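Local coordinates for probable manganase-dependent inorganic pyrophosphatase (Clostridium perfringens, PDB 3L2B), which probably hydrolyses inorganic pyrophosphate to phosphate under control of a CBS-DRTGG regulatory region that binds inhibitory AMP and activating diadenosine tetraphosphate, at residues S174-A177 against S178-V182; W30-M33 against R34-L38; D203-E206 against D207-T211; Q133-L136 against I137-V141; D68-I71 against L72-A76. All blocks are in the same frame, centred on the assembly; numbering follows the deposited sequence.

Interaction 1 of 5, residues S174-A177 against S178-V182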
loop_
_atom_site.group_PDB
_atom_site.type_symbol
_atom_site.label_atom_id
_atom_site.label_comp_id
_atom_site.label_asym_id
_atom_site.label_seq_id
_atom_site.Cartn_x
_atom_site.Cartn_y
_atom_site.Cartn_z
ATOM N N SER A 174 0.356 -6.893 -15.692
ATOM C CA SER A 174 -0.248 -7.666 -14.603
ATOM C C SER A 174 0.360 -7.362 -13.251
ATOM O O SER A 174 -0.367 -7.336 -12.238
ATOM C CB SER A 174 -0.323 -9.178 -14.893
ATOM O OG SER A 174 0.895 -9.709 -15.330
ATOM N N PHE A 175 1.659 -7.083 -13.216
ATOM C CA PHE A 175 2.278 -6.691 -11.967
ATOM C C PHE A 175 1.617 -5.410 -11.463
ATOM O O PHE A 175 1.282 -5.279 -10.272
ATOM C CB PHE A 175 3.792 -6.464 -12.124
ATOM C CG PHE A 175 4.422 -5.695 -10.986
ATOM C CD1 PHE A 175 4.611 -6.295 -9.757
ATOM C CD2 PHE A 175 4.859 -4.394 -11.167
ATOM C CE1 PHE A 175 5.205 -5.615 -8.706
ATOM C CE2 PHE A 175 5.480 -3.689 -10.132
ATOM C CZ PHE A 175 5.642 -4.291 -8.892
ATOM N N THR A 176 1.460 -4.455 -12.376
ATOM C CA THR A 176 0.949 -3.131 -12.025
ATOM C C THR A 176 -0.522 -3.210 -11.621
ATOM O O THR A 176 -0.916 -2.672 -10.613
ATOM C CB THR A 176 1.164 -2.099 -13.149
ATOM O OG1 THR A 176 2.553 -2.052 -13.490
ATOM C CG2 THR A 176 0.762 -0.721 -12.707
ATOM N N ALA A 177 -1.313 -3.940 -12.381
ATOM C CA ALA A 177 -2.735 -4.116 -12.070
ATOM C C ALA A 177 -2.904 -4.762 -10.681
ATOM O O ALA A 177 -3.801 -4.404 -9.901
ATOM C CB ALA A 177 -3.439 -4.992 -13.158
ATOM N N SER A 178 -2.002 -5.682 -10.372
ATOM C CA SER A 178 -2.059 -6.409 -9.101
ATOM C C SER A 178 -1.774 -5.456 -7.954
ATOM O O SER A 178 -2.416 -5.503 -6.920
ATOM C CB SER A 178 -1.091 -7.574 -9.079
ATOM O OG SER A 178 -1.410 -8.525 -10.089
ATOM N N ARG A 179 -0.836 -4.570 -8.197
ATOM C CA ARG A 179 -0.335 -3.640 -7.192
ATOM C C ARG A 179 -1.329 -2.517 -6.961
ATOM O O ARG A 179 -1.463 -1.999 -5.850
ATOM C CB ARG A 179 1.053 -3.116 -7.652
ATOM C CG ARG A 179 1.738 -2.129 -6.782
ATOM C CD ARG A 179 3.076 -1.692 -7.404
ATOM N NE ARG A 179 2.972 -0.890 -8.641
ATOM C CZ ARG A 179 2.474 0.353 -8.718
ATOM N NH1 ARG A 179 1.986 0.964 -7.650
ATOM N NH2 ARG A 179 2.441 0.989 -9.884
ATOM N N LEU A 180 -2.076 -2.194 -8.010
ATOM C CA LEU A 180 -3.016 -1.068 -7.982
ATOM C C LEU A 180 -4.424 -1.407 -7.537
ATOM O O LEU A 180 -5.152 -0.549 -7.055
ATOM C CB LEU A 180 -3.162 -0.467 -9.377
ATOM C CG LEU A 180 -2.007 0.312 -9.969
ATOM C CD1 LEU A 180 -2.264 0.528 -11.487
ATOM C CD2 LEU A 180 -1.838 1.660 -9.242
ATOM N N ILE A 181 -4.825 -2.653 -7.737
ATOM C CA ILE A 181 -6.229 -3.000 -7.622
ATOM C C ILE A 181 -6.779 -2.791 -6.203
ATOM O O ILE A 181 -7.992 -2.489 -6.046
ATOM C CB ILE A 181 -6.524 -4.430 -8.124
ATOM C CG1 ILE A 181 -8.010 -4.535 -8.467
ATOM C CG2 ILE A 181 -6.068 -5.433 -7.076
ATOM C CD1 ILE A 181 -8.451 -5.879 -9.008
ATOM N N VAL A 182 -5.924 -2.873 -5.172
ATOM C CA VAL A 182 -6.424 -2.666 -3.781
ATOM C C VAL A 182 -6.764 -1.194 -3.488
ATOM O O VAL A 182 -7.480 -0.883 -2.532
ATOM C CB VAL A 182 -5.500 -3.181 -2.705
ATOM C CG1 VAL A 182 -5.309 -4.700 -2.911
ATOM C CG2 VAL A 182 -4.143 -2.426 -2.711
#
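The chi1 angles of F175 (164°) and R179 (179°) both place CG opposite the backbone nitrogen, and these two side chains, one turn apart, leave the same flank of helix 174-180. With chi1 and chi2 both extended, R179 CD comes 3.9 Å from F175 CZ; the bend at chi3 then turns the guanidinium so that F175 CE2 lies at its edge, near its plane. Ring and guanidinium planes are inclined by 51°, which rules out a parallel stack. Both groups instead turn to W67 of the second subunit, which forms a cation-pi contact with R179 and an edge-to-face contact with F175. R179 NE is buried and has no partner in the model.

On the neighbouring flank T176 and L180 run side by side, with T176 CG2 only 3.5 Å from L180 CD1, a tight methyl pair. The T176 hydroxyl turns elsewhere, hydrogen-bonding D173 OD1. S178 settles its buried hydroxyl within the helix: its OG donates to S174 O at 2.7 Å, and S178 N bonds to that oxygen at 3.0 Å from the opposite face of the carbonyl plane. The ladder continues with R179 N to F175 O (3.0 Å) and L180 N to T176 O (2.9 Å).

S174 and S178 both rest on I125 of strand 123-126. F175 and S178 also pack on S178 and F175 of the second subunit, a reciprocal exchange consistent with a two-fold interface. The arrangement is that of an interface helix of the DRTGG domain, lying between its own sheet and the partner subunit.

Interaction 2 of 5, residues W30-M33 against R34-L38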
loop_
_atom_site.group_PDB
_atom_site.type_symbol
_atom_site.label_atom_id
_atom_site.label_comp_id
_atom_site.label_asym_id
_atom_site.label_seq_id
_atom_site.Cartn_x
_atom_site.Cartn_y
_atom_site.Cartn_z
ATOM N N TRP A 30 -7.364 9.502 -1.446
ATOM C CA TRP A 30 -5.997 9.949 -1.207
ATOM C C TRP A 30 -5.624 11.163 -2.038
ATOM O O TRP A 30 -4.926 12.056 -1.557
ATOM C CB TRP A 30 -4.998 8.800 -1.418
ATOM C CG TRP A 30 -3.595 9.246 -1.535
ATOM C CD1 TRP A 30 -2.872 9.306 -2.668
ATOM C CD2 TRP A 30 -2.745 9.722 -0.482
ATOM N NE1 TRP A 30 -1.618 9.772 -2.402
ATOM C CE2 TRP A 30 -1.506 10.030 -1.064
ATOM C CE3 TRP A 30 -2.908 9.895 0.894
ATOM C CZ2 TRP A 30 -0.412 10.503 -0.321
ATOM C CZ3 TRP A 30 -1.833 10.373 1.636
ATOM C CH2 TRP A 30 -0.600 10.676 1.021
ATOM N N ASN A 31 -6.128 11.220 -3.268
ATOM C CA ASN A 31 -5.905 12.404 -4.125
ATOM C C ASN A 31 -6.522 13.668 -3.522
ATOM O O ASN A 31 -5.939 14.757 -3.562
ATOM C CB ASN A 31 -6.461 12.196 -5.527
ATOM C CG ASN A 31 -5.659 11.194 -6.325
ATOM O OD1 ASN A 31 -4.534 10.849 -5.962
ATOM N ND2 ASN A 31 -6.244 10.692 -7.406
ATOM N N ILE A 32 -7.706 13.501 -2.948
ATOM C CA ILE A 32 -8.384 14.598 -2.251
ATOM C C ILE A 32 -7.592 14.981 -1.000
ATOM O O ILE A 32 -7.311 16.142 -0.786
ATOM C CB ILE A 32 -9.876 14.250 -1.921
ATOM C CG1 ILE A 32 -10.687 14.229 -3.228
ATOM C CG2 ILE A 32 -10.467 15.265 -0.945
ATOM C CD1 ILE A 32 -12.043 13.532 -3.136
ATOM N N MET A 33 -7.207 13.988 -0.205
ATOM C CA MET A 33 -6.451 14.219 1.037
ATOM C C MET A 33 -5.137 14.922 0.801
ATOM O O MET A 33 -4.771 15.837 1.550
ATOM C CB MET A 33 -6.128 12.921 1.762
ATOM C CG MET A 33 -7.282 12.349 2.511
ATOM S SD MET A 33 -6.959 10.715 3.180
ATOM C CE MET A 33 -5.452 10.957 4.148
ATOM N N ARG A 34 -4.429 14.477 -0.231
ATOM C CA ARG A 34 -3.081 14.984 -0.512
ATOM C C ARG A 34 -3.168 16.430 -0.998
ATOM O O ARG A 34 -2.309 17.258 -0.686
ATOM C CB ARG A 34 -2.356 14.107 -1.542
ATOM C CG ARG A 34 -0.828 14.382 -1.649
ATOM C CD ARG A 34 -0.169 13.849 -2.954
ATOM N NE ARG A 34 -1.027 14.028 -4.133
ATOM C CZ ARG A 34 -1.486 13.047 -4.912
ATOM N NH1 ARG A 34 -1.143 11.781 -4.698
ATOM N NH2 ARG A 34 -2.277 13.335 -5.936
ATOM N N ASP A 35 -4.240 16.706 -1.738
ATOM C CA ASP A 35 -4.498 18.013 -2.353
ATOM C C ASP A 35 -4.833 19.025 -1.281
ATOM O O ASP A 35 -4.241 20.089 -1.205
ATOM C CB ASP A 35 -5.681 17.955 -3.350
ATOM C CG ASP A 35 -5.313 17.318 -4.691
ATOM O OD1 ASP A 35 -4.105 17.135 -4.974
ATOM O OD2 ASP A 35 -6.246 17.004 -5.475
ATOM N N LYS A 36 -5.814 18.672 -0.467
ATOM C CA LYS A 36 -6.290 19.545 0.616
ATOM C C LYS A 36 -5.416 19.453 1.876
ATOM O O LYS A 36 -5.764 19.987 2.929
ATOM C CB LYS A 36 -7.760 19.252 0.935
ATOM C CG LYS A 36 -8.697 19.419 -0.275
ATOM C CD LYS A 36 -10.159 19.582 0.164
ATOM C CE LYS A 36 -11.163 19.523 -1.014
ATOM N NZ LYS A 36 -11.162 20.764 -1.887
ATOM N N ASN A 37 -4.273 18.797 1.739
ATOM C CA ASN A 37 -3.257 18.743 2.787
ATOM C C ASN A 37 -3.762 18.146 4.095
ATOM O O ASN A 37 -3.341 18.525 5.187
ATOM C CB ASN A 37 -2.681 20.144 3.033
ATOM C CG ASN A 37 -1.332 20.105 3.721
ATOM O OD1 ASN A 37 -0.490 19.264 3.402
ATOM N ND2 ASN A 37 -1.111 21.022 4.669
ATOM N N LEU A 38 -4.668 17.194 3.963
ATOM C CA LEU A 38 -5.293 16.551 5.118
ATOM C C LEU A 38 -4.555 15.271 5.513
ATOM O O LEU A 38 -3.974 14.609 4.674
ATOM C CB LEU A 38 -6.757 16.259 4.804
ATOM C CG LEU A 38 -7.583 17.477 4.368
ATOM C CD1 LEU A 38 -8.929 17.029 3.842
ATOM C CD2 LEU A 38 -7.752 18.474 5.511
#
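R34 folds back over W30 and N31, one turn earlier on helix 26-35. Its CB lies above one face of the indole, 4.2 Å from the ring plane and offset toward the rim, and is 3.3 Å from W30 O. R34 CG comes next, at 4.1 Å from W30 CZ2. A bend at chi3 (39°) then swings the guanidinium back toward the nitrogen side of the indole, its plane standing 87° from the ring. There R34 NH1 is 3.1 Å from W30 NE1. Two donors cannot bond each other; the closeness is probably tolerated because both face one acceptor, OD1 of D65 of the second subunit, which forms a salt bridge with R34 NH1 and a weak hydrogen bond with W30 NE1. At the other tip, R34 NH2 reaches N31 OD1 in a weak bond of 3.4 Å, while N31 CA sits over one face of the guanidinium.

Further on, the helix ends where L38 N bonds to M33 O at 2.8 Å, in the carbonyl plane. Within the CBS domain, W30 and M33 press on T56 of helix 56-64, and I32 and M33 on I41 of strand 40-44. W30 also meets M64 of the second subunit.

Interaction 3 of 5, residues D203-E206 against D207-T211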
loop_
_atom_site.group_PDB
_atom_site.type_symbol
_atom_site.label_atom_id
_atom_site.label_comp_id
_atom_site.label_asym_id
_atom_site.label_seq_id
_atom_site.Cartn_x
_atom_site.Cartn_y
_atom_site.Cartn_z
ATOM N N ASP A 203 -21.530 20.887 22.075
ATOM C CA ASP A 203 -20.685 20.458 23.197
ATOM C C ASP A 203 -19.965 21.685 23.776
ATOM O O ASP A 203 -19.576 22.593 23.050
ATOM C CB ASP A 203 -19.613 19.434 22.768
ATOM C CG ASP A 203 -20.176 18.047 22.471
ATOM O OD1 ASP A 203 -21.388 17.823 22.651
ATOM O OD2 ASP A 203 -19.381 17.169 22.052
ATOM N N LEU A 204 -19.762 21.687 25.083
ATOM C CA LEU A 204 -19.040 22.782 25.735
ATOM C C LEU A 204 -17.534 22.575 25.601
ATOM O O LEU A 204 -17.033 21.455 25.682
ATOM C CB LEU A 204 -19.484 22.934 27.198
ATOM C CG LEU A 204 -21.002 23.193 27.346
ATOM C CD1 LEU A 204 -21.433 23.184 28.810
ATOM C CD2 LEU A 204 -21.419 24.504 26.671
ATOM N N VAL A 205 -16.824 23.667 25.352
ATOM C CA VAL A 205 -15.405 23.582 25.060
ATOM C C VAL A 205 -14.686 23.004 26.262
ATOM O O VAL A 205 -13.773 22.198 26.128
ATOM C CB VAL A 205 -14.804 24.938 24.660
ATOM C CG1 VAL A 205 -13.283 24.922 24.810
ATOM C CG2 VAL A 205 -15.212 25.266 23.240
ATOM N N GLU A 206 -15.145 23.422 27.433
ATOM C CA GLU A 206 -14.664 22.907 28.725
ATOM C C GLU A 206 -14.568 21.383 28.686
ATOM O O GLU A 206 -13.538 20.790 29.013
ATOM C CB GLU A 206 -15.640 23.303 29.837
ATOM C CG GLU A 206 -15.010 23.571 31.179
ATOM C CD GLU A 206 -16.055 23.824 32.274
ATOM O OE1 GLU A 206 -17.281 23.840 31.970
ATOM O OE2 GLU A 206 -15.645 24.007 33.439
ATOM N N ASP A 207 -15.668 20.766 28.293
ATOM C CA ASP A 207 -15.810 19.299 28.351
ATOM C C ASP A 207 -15.065 18.591 27.211
ATOM O O ASP A 207 -14.645 17.437 27.340
ATOM C CB ASP A 207 -17.292 18.893 28.330
ATOM C CG ASP A 207 -18.071 19.438 29.528
ATOM O OD1 ASP A 207 -17.437 19.896 30.505
ATOM O OD2 ASP A 207 -19.323 19.421 29.487
ATOM N N VAL A 208 -14.909 19.298 26.097
ATOM C CA VAL A 208 -14.168 18.785 24.938
ATOM C C VAL A 208 -12.658 18.830 25.217
ATOM O O VAL A 208 -11.908 18.053 24.645
ATOM C CB VAL A 208 -14.529 19.553 23.619
ATOM C CG1 VAL A 208 -13.529 19.277 22.516
ATOM C CG2 VAL A 208 -15.924 19.178 23.150
ATOM N N LYS A 209 -12.223 19.725 26.109
ATOM C CA LYS A 209 -10.805 19.777 26.536
ATOM C C LYS A 209 -10.406 18.492 27.280
ATOM O O LYS A 209 -9.271 18.010 27.155
ATOM C CB LYS A 209 -10.485 21.000 27.422
ATOM C CG LYS A 209 -10.507 22.362 26.708
ATOM C CD LYS A 209 -9.532 23.360 27.349
ATOM C CE LYS A 209 -9.881 24.817 27.004
ATOM N NZ LYS A 209 -8.760 25.761 27.317
ATOM N N VAL A 210 -11.353 17.942 28.040
ATOM C CA VAL A 210 -11.136 16.704 28.801
ATOM C C VAL A 210 -11.017 15.547 27.807
ATOM O O VAL A 210 -9.995 14.848 27.737
ATOM C CB VAL A 210 -12.302 16.424 29.812
ATOM C CG1 VAL A 210 -12.121 15.068 30.500
ATOM C CG2 VAL A 210 -12.404 17.542 30.853
ATOM N N THR A 211 -12.075 15.393 27.015
ATOM C CA THR A 211 -12.161 14.361 25.963
ATOM C C THR A 211 -10.897 14.298 25.110
ATOM O O THR A 211 -10.433 13.218 24.744
ATOM C CB THR A 211 -13.371 14.606 25.015
ATOM O OG1 THR A 211 -14.540 14.917 25.785
ATOM C CG2 THR A 211 -13.636 13.383 24.169
HETATM O O HOH W 1 -20.350 19.359 26.761
#
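This is a local contact between D203-E206 and D207-T211 at the N-terminal start of helix 205-215, the helix of a beta-alpha-beta unit in a CBS domain. L204 holds the N-cap position. The evidence for a helix start is the first bonded turn: V208 N donates to L204 O at 3.1 Å, in the carbonyl plane, and K209 N to V205 O at 2.9 Å.

The cap is closed through solvent. One water accepts from L204 N at 2.9 Å and donates to D207 OD2, also at 2.9 Å, thereby linking the N-cap amide to a carboxylate in the first turn. E206 OE1 and D207 OD1 are 4.2 Å apart, a like-charge approach that the helix N-terminus probably eases.

On the inner side, V208 has chi1 165°, which sets CG2 beside its own backbone nitrogen and 3.7 Å from D203 CB; the two side chains meet at about a right angle. The carboxylate of D203 is held by S200, whose N donates to OD2. V205 CG1 lies 4.0 Å from K209 CE, touching only the aliphatic part of the lysine.

The V208 side chain is about 10 Å from the bound diadenosine tetraphosphate, and R216-Y220, just beyond this helix, line that pocket. Such a strand-helix-strand unit, with ligand-binding residues following the helix, is characteristic of CBS domains.

Interaction 4 of 5, residues Q133-L136 against I137-V141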
loop_
_atom_site.group_PDB
_atom_site.type_symbol
_atom_site.label_atom_id
_atom_site.label_comp_id
_atom_site.label_asym_id
_atom_site.label_seq_id
_atom_site.Cartn_x
_atom_site.Cartn_y
_atom_site.Cartn_z
ATOM N N GLN A 133 -8.373 -16.143 -22.311
ATOM C CA GLN A 133 -9.527 -15.316 -22.052
ATOM C C GLN A 133 -10.801 -16.156 -22.080
ATOM O O GLN A 133 -11.658 -16.004 -21.219
ATOM C CB GLN A 133 -9.619 -14.150 -23.043
ATOM C CG GLN A 133 -8.594 -13.049 -22.810
ATOM C CD GLN A 133 -8.527 -12.061 -23.971
ATOM O OE1 GLN A 133 -9.381 -12.069 -24.867
ATOM N NE2 GLN A 133 -7.504 -11.220 -23.968
ATOM N N ALA A 134 -10.878 -17.075 -23.041
ATOM C CA ALA A 134 -12.065 -17.931 -23.225
ATOM C C ALA A 134 -12.172 -19.039 -22.189
ATOM O O ALA A 134 -13.256 -19.424 -21.798
ATOM C CB ALA A 134 -12.111 -18.536 -24.651
ATOM N N GLU A 135 -11.059 -19.566 -21.720
ATOM C CA GLU A 135 -11.160 -20.573 -20.657
ATOM C C GLU A 135 -11.611 -19.891 -19.366
ATOM O O GLU A 135 -12.361 -20.465 -18.581
ATOM C CB GLU A 135 -9.829 -21.310 -20.470
ATOM C CG GLU A 135 -9.777 -22.280 -19.265
ATOM C CD GLU A 135 -10.740 -23.491 -19.361
ATOM O OE1 GLU A 135 -11.330 -23.731 -20.455
ATOM O OE2 GLU A 135 -10.887 -24.207 -18.323
ATOM N N LEU A 136 -11.183 -18.646 -19.170
ATOM C CA LEU A 136 -11.508 -17.911 -17.944
ATOM C C LEU A 136 -13.016 -17.692 -17.909
ATOM O O LEU A 136 -13.667 -17.837 -16.860
ATOM C CB LEU A 136 -10.720 -16.581 -17.841
ATOM C CG LEU A 136 -9.186 -16.682 -17.562
ATOM C CD1 LEU A 136 -8.485 -15.325 -17.614
ATOM C CD2 LEU A 136 -8.895 -17.368 -16.221
ATOM N N ILE A 137 -13.569 -17.383 -19.080
ATOM C CA ILE A 137 -14.991 -17.151 -19.226
ATOM C C ILE A 137 -15.759 -18.448 -18.973
ATOM O O ILE A 137 -16.752 -18.441 -18.261
ATOM C CB ILE A 137 -15.335 -16.525 -20.601
ATOM C CG1 ILE A 137 -14.878 -15.064 -20.619
ATOM C CG2 ILE A 137 -16.834 -16.637 -20.898
ATOM C CD1 ILE A 137 -14.636 -14.538 -21.994
ATOM N N GLU A 138 -15.262 -19.563 -19.523
ATOM C CA GLU A 138 -15.870 -20.895 -19.297
ATOM C C GLU A 138 -15.841 -21.290 -17.821
ATOM O O GLU A 138 -16.694 -22.040 -17.350
ATOM C CB GLU A 138 -15.194 -21.999 -20.143
ATOM C CG GLU A 138 -15.480 -23.422 -19.648
ATOM C CD GLU A 138 -15.194 -24.531 -20.689
ATOM O OE1 GLU A 138 -14.043 -25.072 -20.713
ATOM O OE2 GLU A 138 -16.130 -24.869 -21.471
ATOM N N LEU A 139 -14.850 -20.803 -17.088
ATOM C CA LEU A 139 -14.732 -21.137 -15.664
ATOM C C LEU A 139 -15.621 -20.218 -14.829
ATOM O O LEU A 139 -15.627 -20.274 -13.599
ATOM C CB LEU A 139 -13.270 -21.056 -15.186
ATOM C CG LEU A 139 -12.367 -22.249 -15.515
ATOM C CD1 LEU A 139 -10.880 -21.909 -15.248
ATOM C CD2 LEU A 139 -12.790 -23.447 -14.705
ATOM N N LYS A 140 -16.365 -19.362 -15.521
ATOM C CA LYS A 140 -17.325 -18.441 -14.893
ATOM C C LYS A 140 -16.696 -17.547 -13.841
ATOM O O LYS A 140 -17.199 -17.378 -12.747
ATOM C CB LYS A 140 -18.517 -19.210 -14.327
ATOM C CG LYS A 140 -19.282 -20.042 -15.413
ATOM C CD LYS A 140 -20.318 -20.944 -14.769
ATOM C CE LYS A 140 -21.280 -21.561 -15.797
ATOM N NZ LYS A 140 -20.652 -22.690 -16.525
ATOM N N VAL A 141 -15.565 -16.973 -14.202
ATOM C CA VAL A 141 -14.989 -15.900 -13.399
ATOM C C VAL A 141 -16.034 -14.771 -13.320
ATOM O O VAL A 141 -16.822 -14.565 -14.244
ATOM C CB VAL A 141 -13.674 -15.383 -13.973
ATOM C CG1 VAL A 141 -12.553 -16.460 -13.857
ATOM C CG2 VAL A 141 -13.863 -14.929 -15.398
#
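L136 and V141 meet where helix 130-138 ends in a Schellman motif, inside the strand 123-126, helix, strand 143-146 crossover of the DRTGG domain. The compact part is this helix end. K140 adopts positive phi (56°), and its N bonds back to I137 O at 2.9 Å; V141 N points almost straight at L136 O (171°), though at 3.4 Å the bond is weak. The V141 CG2 methyl closes in on the same oxygen, 3.3 Å from L136 O, and lies 4.3 Å from L136 CB. L136 continues inward onto A124, A126 and L144 of the central sheet, while I137 packs on L144 and on I156 of helix 154-163.

The other flank is looser and more polar. E135 and E138 stand one turn apart with their carboxylate planes 89° from each other, and E135 OE1 comes within 3.0 Å of E138 OE1. Both are acceptors, so the approach is probably unfavourable unless a proton or solvent intervenes; K115 offers E135 OE2 only a long, weak ion pair. A bend at chi2 of E135 directs the carboxylate along the helix toward L139, placing OE2 3.7 Å from L139 CG.

Interaction 5 of 5, residues D68-I71 against L72-A76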
loop_
_atom_site.group_PDB
_atom_site.type_symbol
_atom_site.label_atom_id
_atom_site.label_comp_id
_atom_site.label_asym_id
_atom_site.label_seq_id
_atom_site.Cartn_x
_atom_site.Cartn_y
_atom_site.Cartn_z
ATOM N N ASP A 68 -6.049 -11.318 2.840
ATOM C CA ASP A 68 -7.387 -11.668 2.348
ATOM C C ASP A 68 -7.510 -11.424 0.851
ATOM O O ASP A 68 -7.748 -10.294 0.417
ATOM C CB ASP A 68 -8.472 -10.906 3.099
ATOM C CG ASP A 68 -9.855 -11.550 2.931
ATOM O OD1 ASP A 68 -10.180 -11.977 1.795
ATOM O OD2 ASP A 68 -10.612 -11.645 3.924
ATOM N N SER A 69 -7.378 -12.498 0.067
ATOM C CA SER A 69 -7.357 -12.378 -1.403
ATOM C C SER A 69 -8.783 -12.159 -1.916
ATOM O O SER A 69 -9.019 -11.948 -3.116
ATOM C CB SER A 69 -6.726 -13.612 -2.058
ATOM O OG SER A 69 -6.202 -13.277 -3.334
ATOM N N ASN A 70 -9.671 -12.147 -0.926
ATOM C CA ASN A 70 -11.114 -12.070 -1.031
ATOM C C ASN A 70 -11.649 -10.657 -0.658
ATOM O O ASN A 70 -12.855 -10.437 -0.511
ATOM C CB ASN A 70 -11.652 -13.098 -0.039
ATOM C CG ASN A 70 -12.975 -13.642 -0.414
ATOM O OD1 ASN A 70 -13.988 -13.165 0.085
ATOM N ND2 ASN A 70 -12.997 -14.669 -1.272
ATOM N N ILE A 71 -10.749 -9.693 -0.508
ATOM C CA ILE A 71 -11.161 -8.335 -0.037
ATOM C C ILE A 71 -12.169 -7.607 -0.958
ATOM O O ILE A 71 -12.930 -6.753 -0.490
ATOM C CB ILE A 71 -9.967 -7.350 0.285
ATOM C CG1 ILE A 71 -8.880 -7.373 -0.794
ATOM C CG2 ILE A 71 -9.367 -7.662 1.641
ATOM C CD1 ILE A 71 -9.407 -7.277 -2.197
ATOM N N LEU A 72 -12.177 -7.935 -2.253
ATOM C CA LEU A 72 -13.135 -7.286 -3.176
ATOM C C LEU A 72 -14.560 -7.703 -2.777
ATOM O O LEU A 72 -15.487 -6.896 -2.803
ATOM C CB LEU A 72 -12.831 -7.562 -4.662
ATOM C CG LEU A 72 -11.528 -6.963 -5.229
ATOM C CD1 LEU A 72 -11.384 -7.233 -6.736
ATOM C CD2 LEU A 72 -11.401 -5.458 -4.982
ATOM N N ALA A 73 -14.689 -8.952 -2.327
ATOM C CA ALA A 73 -15.986 -9.504 -1.911
ATOM C C ALA A 73 -16.392 -8.908 -0.581
ATOM O O ALA A 73 -17.508 -8.399 -0.399
ATOM C CB ALA A 73 -15.921 -11.043 -1.801
ATOM N N LYS A 74 -15.454 -8.970 0.351
ATOM C CA LYS A 74 -15.721 -8.522 1.720
ATOM C C LYS A 74 -16.060 -7.048 1.744
ATOM O O LYS A 74 -16.772 -6.586 2.634
ATOM C CB LYS A 74 -14.525 -8.798 2.642
ATOM C CG LYS A 74 -14.338 -10.278 3.014
ATOM C CD LYS A 74 -13.445 -10.430 4.268
ATOM C CE LYS A 74 -13.685 -11.764 5.026
ATOM N NZ LYS A 74 -13.665 -12.989 4.154
ATOM N N SER A 75 -15.536 -6.306 0.770
ATOM C CA SER A 75 -15.695 -4.848 0.746
ATOM C C SER A 75 -16.784 -4.409 -0.214
ATOM O O SER A 75 -17.042 -3.221 -0.379
ATOM C CB SER A 75 -14.384 -4.178 0.321
ATOM O OG SER A 75 -14.077 -4.466 -1.045
ATOM N N ALA A 76 -17.377 -5.365 -0.908
ATOM C CA ALA A 76 -18.323 -5.032 -1.981
ATOM C C ALA A 76 -17.778 -3.958 -2.922
ATOM O O ALA A 76 -18.519 -3.070 -3.334
ATOM C CB ALA A 76 -19.668 -4.553 -1.381
#
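A turn leading into the one-turn helix 71-74, closed by a Schellman motif, brings D68 against K74 and I71 against S75. D68 OD2 forms a salt bridge with K74 NZ at 3.3 Å and is closer still to K74 CD, at 3.1 Å, so the carboxylate lies across the aliphatic chain as well as its charged end. A bend at chi4 of K74 turns the ammonium in toward it.

N70 occupies the N-cap. Its side chain makes no capping bond, but N70 OD1 touches A73 CB at 3.4 Å. Its carbonyl does more: K74 N approaches N70 O in the carbonyl plane, nearly straight at 168°, while A73 N reaches the same oxygen from above that plane. Upstream, D68 to I71 forms a type I beta turn.

At the C-terminal end of helix 71-74, A76 takes positive phi and its N bonds to A73 O at 3.1 Å, one of the two backward bonds of the Schellman motif. I71 O is gripped twice from S75, by OG at 2.6 Å and by N at 2.9 Å. S75 OG also bonds T77 OG1, and S75 packs on Y189 of helix 187-190. I71 has chi1 at 45°, which folds CG1 between the backbone nitrogen and carbonyl carbon; chi2 (47°) then turns CD1 to 3.7 Å from L72 CG.

Overall arrangement
Interaction 1 is the buried contact of the set, and the other four are partly buried. Interactions 1 and 2 lie in different domains, yet both turn an arginine and an aromatic ring toward the second subunit, using a tryptophan in one case and an aspartate in the other. Interaction 5 touches interaction 1 through L72 CD1 and I181 CD1, so helix 71-74 packs against segment 178-182. Interaction 4 belongs to the same DRTGG domain as interaction 1, about 20 Å away between centres, but no other chain of the assembly touches it; it shares the Schellman ending with interaction 5. Interaction 3, about 59 Å from interaction 4, is a solvent-bridged helix start rather than an end.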